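Local coordinates for protein cysteine desulfurase (Elizabethkingia anophelis NUHP1, PDB 5VPR) that probably removes sulfur from L-cysteine, leaving L-alanine, with the help of a covalently bound pyridoxal 5'-phosphate cofactor, at residues 314-322 with 334-342; 89-100 with 239-250. All blocks are in the same frame, centred on the assembly; numbering follows the deposited sequence.

How the contacts relate
Both contacts are largely buried, but they lie on opposite sides of the chain's centre, with their own centres about 32 Å apart. They share no helix or strand. Contact 2 pairs the outermost strand 95-98 of the seven-stranded sheet with strand 241-245, so main-chain hydrogen bonds do most of its work. Contact 1 sets helix 305-324 against the loop that leads into strand 341-345 of a small antiparallel sheet. No bond between two backbones crosses it; side-chain bonds from Gln320 and Arg338 do, with apolar packing beside them. Each contact also reaches more open ground at one end, at Glu334 in contact 1 and Lys99 in contact 2.

Contact 1. Residues 314-322 with 334-342; sequences ALLEYAQRK and EKANRAGVV
Gln320 and Arg338 make the polar half of this contact. The extended glutamine side chain reaches from the helix to the edge of the guanidinium, and its amide lies 19° from the guanidinium plane. Gln320 OE1 accepts a bond from Arg338 NH2 that is modelled unusually short, 2.5 Å, and arrives nearly in line with the amide C=O. Arg338 NH1 adds a weak bond to the same oxygen. Gln320 NE2 gives a weak bond to Glu334 O at 3.3 Å, so both ends of the amide are engaged.

Arg338 also ties its own loop together. Its chain bends at chi3 (-46°), which turns the edge of the guanidinium toward Val341 O. Arg338 NE then donates to Val341 O at 3.0 Å, in the guanidinium plane and almost straight at 176°. Arg338 NH1 makes weak bonds to Glu334 O and to Gly333 O. The straight NE bond, helped by the weak NH1 bonds, holds the guanidinium turned with its edge to Gln320 OE1.

The setting is a helix packed on a small antiparallel sheet, consistent with the small C-terminal domain of fold-type I, class-V aminotransferase-like enzymes. Residues 314-322 belong to helix 305-324, and Val341 and Val342 begin the central strand, 341-345, between strands 330-331 and 386-389. Tyr318 and Ala319 also touch Ile399 of helix 396-413.

The apolar half centres on Leu316. Its two methyls fork over the loop. Leu316 CD1 presses on Val342 CG2 at 3.3 Å, a tight fit, and also touches Val341 O. Leu316 CD2 rests against Arg338 O at 3.4 Å. Along the helix, Ala319 CB meets the same methyl, Val342 CG2, at 4.1 Å. Gly340 turns the chain with a positive phi and brings its backbone N under Leu316 CD2.

Contact 2. Residues 89-100 with 239-250; sequences AKHDYEVLFTKG and GTGILYGKASVL
Strands 95-98 and 241-245 run antiparallel, with Leu96-Leu243 and Thr98-Gly241 as hydrogen-bonded pairs and Val95-Tyr244 and Phe97-Ile242 as non-hydrogen-bonded pairs. Leu243 N bonds to Leu96 O at 2.8 Å, and Gly245 N to Glu94 O at 3.1 Å.

Glu94 carries the polar side-chain contact. Its OE2 takes the N-H of Ala247 at 2.7 Å, on the anti side of the carboxylate, in the first turn of helix 247-250. Its OE1 lies at the edge of the Tyr244 ring and accepts from His91 N. A water joins OE1 to Tyr244 OH and Lys90 N. Tyr93 CE1 meets Ala247 CB at 3.8 Å, with the methyl at the ring edge.

Ile242 CD1 touches both Phe97 CD2, at 3.7 Å, and Val95 CG1. On the other face, Leu96 CD1 lies alongside Leu243 CD2, and Thr98 CG2 touches Leu243 CB.

The seven-stranded sheet, with 241-245 antiparallel to both neighbours, is that of the large domain of fold-type I pyridoxal-phosphate enzymes. Strand 95-98 is outermost, and strand 241-245 joins it to strand 226-230. Helix 67-87 packs on Val95, Phe97 and Tyr244, while helix 287-303 reaches Phe97 and Ile242.

Contact 1. Residues 314-322 with 334-342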
loop_
_atom_site.group_PDB
_atom_site.type_symbol
_atom_site.label_atom_id
_atom_site.label_comp_id
_atom_site.label_asym_id
_atom_site.label_seq_id
_atom_site.Cartn_x
_atom_site.Cartn_y
_atom_site.Cartn_z
ATOM N N ALA A 314 16.813 6.682 -4.248
ATOM C CA ALA A 314 18.130 6.450 -4.838
ATOM C C ALA A 314 18.226 5.048 -5.442
ATOM O O ALA A 314 18.858 4.857 -6.489
ATOM C CB ALA A 314 19.218 6.675 -3.792
ATOM N N LEU A 315 17.603 4.056 -4.799
ATOM C CA LEU A 315 17.556 2.712 -5.375
ATOM C C LEU A 315 16.860 2.732 -6.726
ATOM O O LEU A 315 17.340 2.143 -7.701
ATOM C CB LEU A 315 16.830 1.760 -4.425
ATOM C CG LEU A 315 17.529 1.403 -3.115
ATOM C CD1 LEU A 315 16.599 0.560 -2.247
ATOM C CD2 LEU A 315 18.819 0.654 -3.397
ATOM N N LEU A 316 15.731 3.434 -6.798
ATOM C CA LEU A 316 14.935 3.480 -8.015
ATOM C C LEU A 316 15.707 4.135 -9.151
ATOM O O LEU A 316 15.788 3.591 -10.258
ATOM C CB LEU A 316 13.632 4.231 -7.732
ATOM C CG LEU A 316 12.578 4.317 -8.832
ATOM C CD1 LEU A 316 12.126 2.939 -9.155
ATOM C CD2 LEU A 316 11.383 5.149 -8.384
ATOM N N GLU A 317 16.294 5.305 -8.893
ATOM C CA GLU A 317 17.058 5.987 -9.934
ATOM C C GLU A 317 18.217 5.123 -10.424
ATOM O O GLU A 317 18.469 5.031 -11.633
ATOM C CB GLU A 317 17.570 7.329 -9.411
ATOM N N TYR A 318 18.932 4.483 -9.498
ATOM C CA TYR A 318 20.069 3.648 -9.875
ATOM C C TYR A 318 19.617 2.458 -10.713
ATOM O O TYR A 318 20.202 2.165 -11.762
ATOM C CB TYR A 318 20.804 3.181 -8.617
ATOM C CG TYR A 318 22.028 2.335 -8.884
ATOM C CD1 TYR A 318 22.052 0.975 -8.571
ATOM C CD2 TYR A 318 23.165 2.899 -9.446
ATOM C CE1 TYR A 318 23.194 0.207 -8.816
ATOM C CE2 TYR A 318 24.284 2.150 -9.690
ATOM C CZ TYR A 318 24.300 0.812 -9.378
ATOM O OH TYR A 318 25.443 0.093 -9.641
ATOM N N ALA A 319 18.562 1.769 -10.274
ATOM C CA ALA A 319 18.087 0.598 -11.005
ATOM C C ALA A 319 17.613 0.978 -12.403
ATOM O O ALA A 319 17.969 0.325 -13.391
ATOM C CB ALA A 319 16.972 -0.097 -10.219
ATOM N N GLN A 320 16.805 2.034 -12.510
ATOM C CA GLN A 320 16.325 2.447 -13.826
ATOM C C GLN A 320 17.484 2.845 -14.729
ATOM O O GLN A 320 17.487 2.536 -15.927
ATOM C CB GLN A 320 15.314 3.591 -13.698
ATOM C CG GLN A 320 14.779 4.063 -15.049
ATOM C CD GLN A 320 13.636 5.064 -14.943
ATOM O OE1 GLN A 320 12.617 4.801 -14.303
ATOM N NE2 GLN A 320 13.800 6.213 -15.584
ATOM N N ARG A 321 18.502 3.492 -14.164
ATOM C CA ARG A 321 19.677 3.848 -14.954
ATOM C C ARG A 321 20.405 2.602 -15.444
ATOM O O ARG A 321 20.722 2.472 -16.635
ATOM C CB ARG A 321 20.612 4.728 -14.124
ATOM C CG ARG A 321 21.234 5.864 -14.883
ATOM C CD ARG A 321 22.021 6.781 -13.961
ATOM N NE ARG A 321 23.274 6.177 -13.518
ATOM C CZ ARG A 321 23.600 5.967 -12.248
ATOM N NH1 ARG A 321 22.764 6.320 -11.279
ATOM N NH2 ARG A 321 24.770 5.408 -11.949
ATOM N N LYS A 322 20.682 1.665 -14.538
ATOM C CA LYS A 322 21.447 0.493 -14.945
ATOM C C LYS A 322 20.642 -0.389 -15.894
ATOM O O LYS A 322 21.205 -0.983 -16.818
ATOM C CB LYS A 322 21.899 -0.288 -13.713
ATOM C CG LYS A 322 22.985 0.415 -12.915
ATOM C CD LYS A 322 24.184 0.732 -13.807
ATOM C CE LYS A 322 25.464 0.909 -12.996
ATOM N NZ LYS A 322 26.668 1.175 -13.853
ATOM N N GLU A 334 8.615 5.637 -17.587
ATOM C CA GLU A 334 10.004 5.989 -17.317
ATOM C C GLU A 334 10.127 7.417 -16.818
ATOM O O GLU A 334 10.853 7.695 -15.856
ATOM C CB GLU A 334 10.837 5.808 -18.579
ATOM C CG GLU A 334 12.231 6.374 -18.460
ATOM C CD GLU A 334 12.963 6.375 -19.781
ATOM O OE1 GLU A 334 12.538 5.633 -20.694
ATOM O OE2 GLU A 334 13.951 7.126 -19.906
ATOM N N LYS A 335 9.435 8.339 -17.466
ATOM C CA LYS A 335 9.528 9.734 -17.086
ATOM C C LYS A 335 8.628 10.089 -15.908
ATOM O O LYS A 335 8.680 11.227 -15.434
ATOM C CB LYS A 335 9.192 10.614 -18.291
ATOM N N ALA A 336 7.818 9.162 -15.414
ATOM C CA ALA A 336 6.840 9.499 -14.387
ATOM C C ALA A 336 7.458 9.476 -12.992
ATOM O O ALA A 336 8.434 8.769 -12.727
ATOM C CB ALA A 336 5.651 8.536 -14.438
ATOM N N ASN A 337 6.862 10.262 -12.097
ATOM C CA ASN A 337 7.191 10.214 -10.677
ATOM C C ASN A 337 6.666 8.905 -10.086
ATOM O O ASN A 337 5.465 8.624 -10.151
ATOM C CB ASN A 337 6.587 11.440 -9.983
ATOM C CG ASN A 337 6.727 11.410 -8.467
ATOM O OD1 ASN A 337 7.599 10.734 -7.919
ATOM N ND2 ASN A 337 5.858 12.151 -7.781
ATOM N N ARG A 338 7.561 8.086 -9.533
ATOM C CA ARG A 338 7.192 6.743 -9.121
ATOM C C ARG A 338 7.748 6.438 -7.739
ATOM O O ARG A 338 8.760 7.002 -7.315
ATOM C CB ARG A 338 7.688 5.676 -10.107
ATOM C CG ARG A 338 7.134 5.839 -11.511
ATOM C CD ARG A 338 7.356 4.580 -12.337
ATOM N NE ARG A 338 8.710 4.059 -12.193
ATOM C CZ ARG A 338 9.779 4.577 -12.786
ATOM N NH1 ARG A 338 9.663 5.644 -13.564
ATOM N NH2 ARG A 338 10.965 4.028 -12.591
ATOM N N ALA A 339 7.068 5.533 -7.046
ATOM C CA ALA A 339 7.430 5.126 -5.694
ATOM C C ALA A 339 7.814 3.651 -5.734
ATOM O O ALA A 339 6.950 2.780 -5.853
ATOM C CB ALA A 339 6.292 5.381 -4.710
ATOM N N GLY A 340 9.117 3.391 -5.688
ATOM C CA GLY A 340 9.653 2.079 -5.374
ATOM C C GLY A 340 9.457 0.975 -6.390
ATOM O O GLY A 340 9.633 -0.190 -6.039
ATOM N N VAL A 341 9.114 1.289 -7.639
ATOM C CA VAL A 341 8.782 0.259 -8.625
ATOM C C VAL A 341 9.458 0.598 -9.952
ATOM O O VAL A 341 9.231 1.683 -10.499
ATOM C CB VAL A 341 7.262 0.131 -8.836
ATOM C CG1 VAL A 341 6.971 -0.890 -9.920
ATOM C CG2 VAL A 341 6.530 -0.242 -7.531
ATOM N N VAL A 342 10.262 -0.333 -10.484
ATOM C CA VAL A 342 10.723 -0.304 -11.876
ATOM C C VAL A 342 10.054 -1.452 -12.619
ATOM O O VAL A 342 10.320 -2.630 -12.326
ATOM C CB VAL A 342 12.249 -0.451 -12.012
ATOM C CG1 VAL A 342 12.703 0.039 -13.389
ATOM C CG2 VAL A 342 12.991 0.234 -10.907
#

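Contact 2. Residues 89-100 with 239-250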
loop_
_atom_site.group_PDB
_atom_site.type_symbol
_atom_site.label_atom_id
_atom_site.label_comp_id
_atom_site.label_asym_id
_atom_site.label_seq_id
_atom_site.Cartn_x
_atom_site.Cartn_y
_atom_site.Cartn_z
ATOM N N ALA A 89 -3.915 11.570 11.858
ATOM C CA ALA A 89 -5.343 11.682 12.124
ATOM C C ALA A 89 -5.570 12.539 13.368
ATOM O O ALA A 89 -4.814 12.470 14.342
ATOM C CB ALA A 89 -5.978 10.293 12.313
ATOM N N LYS A 90 -6.621 13.362 13.331
ATOM C CA LYS A 90 -6.891 14.233 14.467
ATOM C C LYS A 90 -7.365 13.448 15.685
ATOM O O LYS A 90 -7.057 13.831 16.821
ATOM C CB LYS A 90 -7.917 15.301 14.080
ATOM C CG LYS A 90 -8.218 16.296 15.178
ATOM C CD LYS A 90 -9.034 17.471 14.643
ATOM C CE LYS A 90 -9.360 18.467 15.739
ATOM N NZ LYS A 90 -10.113 19.625 15.184
ATOM N N HIS A 91 -8.094 12.350 15.489
ATOM C CA HIS A 91 -8.623 11.605 16.624
ATOM C C HIS A 91 -8.253 10.136 16.517
ATOM O O HIS A 91 -8.233 9.570 15.421
ATOM C CB HIS A 91 -10.133 11.734 16.724
ATOM C CG HIS A 91 -10.604 13.145 16.876
ATOM N ND1 HIS A 91 -10.439 13.864 18.040
ATOM C CD2 HIS A 91 -11.221 13.974 16.002
ATOM C CE1 HIS A 91 -10.952 15.072 17.882
ATOM N NE2 HIS A 91 -11.435 15.163 16.657
ATOM N N ASP A 92 -7.989 9.515 17.672
ATOM C CA ASP A 92 -7.751 8.078 17.674
ATOM C C ASP A 92 -8.976 7.331 17.160
ATOM O O ASP A 92 -8.837 6.339 16.445
ATOM C CB ASP A 92 -7.355 7.597 19.073
ATOM C CG ASP A 92 -8.465 7.780 20.100
ATOM O OD1 ASP A 92 -9.305 8.691 19.940
ATOM O OD2 ASP A 92 -8.493 7.001 21.069
ATOM N N TYR A 93 -10.187 7.829 17.455
ATOM C CA TYR A 93 -11.365 7.084 17.029
ATOM C C TYR A 93 -11.652 7.193 15.539
ATOM O O TYR A 93 -12.601 6.552 15.070
ATOM C CB TYR A 93 -12.599 7.519 17.826
ATOM C CG TYR A 93 -12.849 9.017 17.904
ATOM C CD1 TYR A 93 -13.411 9.713 16.834
ATOM C CD2 TYR A 93 -12.556 9.727 19.064
ATOM C CE1 TYR A 93 -13.657 11.083 16.916
ATOM C CE2 TYR A 93 -12.800 11.089 19.158
ATOM C CZ TYR A 93 -13.352 11.759 18.085
ATOM O OH TYR A 93 -13.582 13.112 18.186
ATOM N N GLU A 94 -10.866 7.961 14.781
ATOM C CA GLU A 94 -10.952 7.928 13.325
ATOM C C GLU A 94 -10.125 6.802 12.714
ATOM O O GLU A 94 -10.204 6.584 11.499
ATOM C CB GLU A 94 -10.511 9.289 12.741
ATOM C CG GLU A 94 -11.465 10.459 13.127
ATOM C CD GLU A 94 -10.960 11.849 12.704
ATOM O OE1 GLU A 94 -9.743 12.114 12.816
ATOM O OE2 GLU A 94 -11.793 12.677 12.265
ATOM N N VAL A 95 -9.343 6.082 13.517
ATOM C CA VAL A 95 -8.475 5.014 13.023
ATOM C C VAL A 95 -9.178 3.689 13.286
ATOM O O VAL A 95 -9.362 3.296 14.443
ATOM C CB VAL A 95 -7.094 5.064 13.691
ATOM C CG1 VAL A 95 -6.163 3.979 13.111
ATOM C CG2 VAL A 95 -6.471 6.458 13.543
ATOM N N LEU A 96 -9.597 3.003 12.227
ATOM C CA LEU A 96 -10.277 1.716 12.350
ATOM C C LEU A 96 -9.345 0.582 11.939
ATOM O O LEU A 96 -8.723 0.641 10.874
ATOM C CB LEU A 96 -11.544 1.668 11.498
ATOM C CG LEU A 96 -12.448 2.906 11.470
ATOM C CD1 LEU A 96 -13.604 2.651 10.508
ATOM C CD2 LEU A 96 -12.969 3.276 12.851
ATOM N N PHE A 97 -9.269 -0.457 12.772
ATOM C CA PHE A 97 -8.535 -1.670 12.425
ATOM C C PHE A 97 -9.360 -2.524 11.467
ATOM O O PHE A 97 -10.547 -2.775 11.705
ATOM C CB PHE A 97 -8.195 -2.481 13.681
ATOM C CG PHE A 97 -7.218 -1.800 14.619
ATOM C CD1 PHE A 97 -7.619 -1.399 15.896
ATOM C CD2 PHE A 97 -5.899 -1.577 14.232
ATOM C CE1 PHE A 97 -6.718 -0.775 16.773
ATOM C CE2 PHE A 97 -4.987 -0.962 15.098
ATOM C CZ PHE A 97 -5.398 -0.555 16.372
ATOM N N THR A 98 -8.730 -2.982 10.387
ATOM C CA THR A 98 -9.408 -3.890 9.464
ATOM C C THR A 98 -8.481 -5.069 9.234
ATOM O O THR A 98 -7.401 -5.132 9.836
ATOM C CB THR A 98 -9.707 -3.204 8.131
ATOM O OG1 THR A 98 -8.459 -2.898 7.511
ATOM C CG2 THR A 98 -10.494 -1.872 8.347
ATOM N N LYS A 99 -8.836 -5.953 8.310
ATOM C CA LYS A 99 -7.970 -7.079 7.988
ATOM C C LYS A 99 -7.175 -6.867 6.703
ATOM O O LYS A 99 -6.477 -7.784 6.266
ATOM C CB LYS A 99 -8.790 -8.361 7.902
ATOM C CG LYS A 99 -9.763 -8.561 9.086
ATOM C CD LYS A 99 -9.124 -8.339 10.468
ATOM C CE LYS A 99 -9.608 -9.375 11.490
ATOM N NZ LYS A 99 -10.996 -9.180 12.000
ATOM N N GLY A 100 -7.240 -5.681 6.110
ATOM C CA GLY A 100 -6.553 -5.420 4.857
ATOM C C GLY A 100 -7.211 -4.278 4.115
ATOM O O GLY A 100 -8.297 -3.823 4.465
ATOM N N GLY A 239 -3.015 -10.096 7.354
ATOM C CA GLY A 239 -4.273 -10.035 8.062
ATOM C C GLY A 239 -4.533 -8.728 8.781
ATOM O O GLY A 239 -5.429 -8.678 9.626
ATOM N N THR A 240 -3.803 -7.660 8.454
ATOM C CA THR A 240 -3.978 -6.374 9.109
ATOM C C THR A 240 -4.128 -5.246 8.092
ATOM O O THR A 240 -3.556 -5.261 6.995
ATOM C CB THR A 240 -2.789 -6.021 10.052
ATOM O OG1 THR A 240 -1.570 -5.929 9.296
ATOM C CG2 THR A 240 -2.618 -7.086 11.112
ATOM N N GLY A 241 -4.890 -4.251 8.493
ATOM C CA GLY A 241 -4.959 -3.031 7.723
ATOM C C GLY A 241 -5.578 -1.954 8.575
ATOM O O GLY A 241 -5.915 -2.161 9.746
ATOM N N ILE A 242 -5.742 -0.799 7.956
ATOM C CA ILE A 242 -6.284 0.373 8.613
ATOM C C ILE A 242 -7.257 1.024 7.655
ATOM O O ILE A 242 -6.995 1.092 6.449
ATOM C CB ILE A 242 -5.157 1.357 8.989
ATOM C CG1 ILE A 242 -4.275 0.744 10.073
ATOM C CG2 ILE A 242 -5.749 2.678 9.453
ATOM C CD1 ILE A 242 -4.979 0.660 11.436
ATOM N N LEU A 243 -8.389 1.482 8.177
ATOM C CA LEU A 243 -9.254 2.408 7.459
ATOM C C LEU A 243 -9.390 3.648 8.332
ATOM O O LEU A 243 -9.942 3.571 9.435
ATOM C CB LEU A 243 -10.618 1.791 7.156
ATOM C CG LEU A 243 -11.616 2.802 6.580
ATOM C CD1 LEU A 243 -11.097 3.304 5.228
ATOM C CD2 LEU A 243 -13.005 2.166 6.449
ATOM N N TYR A 244 -8.823 4.766 7.876
ATOM C CA TYR A 244 -9.078 6.061 8.489
ATOM C C TYR A 244 -10.285 6.699 7.822
ATOM O O TYR A 244 -10.458 6.593 6.602
ATOM C CB TYR A 244 -7.872 7.002 8.342
ATOM C CG TYR A 244 -8.256 8.476 8.407
ATOM C CD1 TYR A 244 -8.413 9.114 9.631
ATOM C CD2 TYR A 244 -8.453 9.232 7.237
ATOM C CE1 TYR A 244 -8.772 10.465 9.703
ATOM C CE2 TYR A 244 -8.801 10.577 7.297
ATOM C CZ TYR A 244 -8.967 11.181 8.536
ATOM O OH TYR A 244 -9.310 12.498 8.613
ATOM N N GLY A 245 -11.115 7.363 8.620
ATOM C CA GLY A 245 -12.139 8.233 8.075
ATOM C C GLY A 245 -12.357 9.468 8.927
ATOM O O GLY A 245 -12.311 9.372 10.155
ATOM N N LYS A 246 -12.566 10.630 8.299
ATOM C CA LYS A 246 -13.007 11.811 9.034
ATOM C C LYS A 246 -14.181 11.453 9.924
ATOM O O LYS A 246 -15.137 10.819 9.469
ATOM C CB LYS A 246 -13.434 12.931 8.079
ATOM C CG LYS A 246 -12.322 13.646 7.343
ATOM C CD LYS A 246 -12.882 14.940 6.746
ATOM C CE LYS A 246 -11.956 15.529 5.689
ATOM N NZ LYS A 246 -12.539 16.750 5.057
ATOM N N ALA A 247 -14.105 11.857 11.197
ATOM C CA ALA A 247 -15.210 11.591 12.121
ATOM C C ALA A 247 -16.529 12.098 11.556
ATOM O O ALA A 247 -17.554 11.411 11.636
ATOM C CB ALA A 247 -14.941 12.232 13.485
ATOM N N SER A 248 -16.518 13.294 10.956
ATOM C CA SER A 248 -17.758 13.855 10.429
ATOM C C SER A 248 -18.326 13.026 9.280
ATOM O O SER A 248 -19.530 13.099 9.014
ATOM C CB SER A 248 -17.531 15.300 9.977
ATOM O OG SER A 248 -16.434 15.381 9.081
ATOM N N VAL A 249 -17.495 12.237 8.603
ATOM C CA VAL A 249 -17.972 11.381 7.522
ATOM C C VAL A 249 -18.384 10.010 8.036
ATOM O O VAL A 249 -19.429 9.483 7.637
ATOM C CB VAL A 249 -16.886 11.280 6.441
ATOM C CG1 VAL A 249 -17.284 10.276 5.368
ATOM C CG2 VAL A 249 -16.656 12.655 5.844
ATOM N N LEU A 250 -17.564 9.424 8.917
ATOM C CA LEU A 250 -17.915 8.148 9.535
ATOM C C LEU A 250 -19.284 8.212 10.197
ATOM O O LEU A 250 -20.080 7.271 10.089
ATOM C CB LEU A 250 -16.851 7.750 10.558
ATOM C CG LEU A 250 -15.498 7.313 9.989
ATOM C CD1 LEU A 250 -14.606 6.813 11.109
ATOM C CD2 LEU A 250 -15.659 6.261 8.902
HETATM O O HOH W 1 -8.560 13.683 11.080
HETATM O O HOH W 2 -8.476 -0.918 5.320
#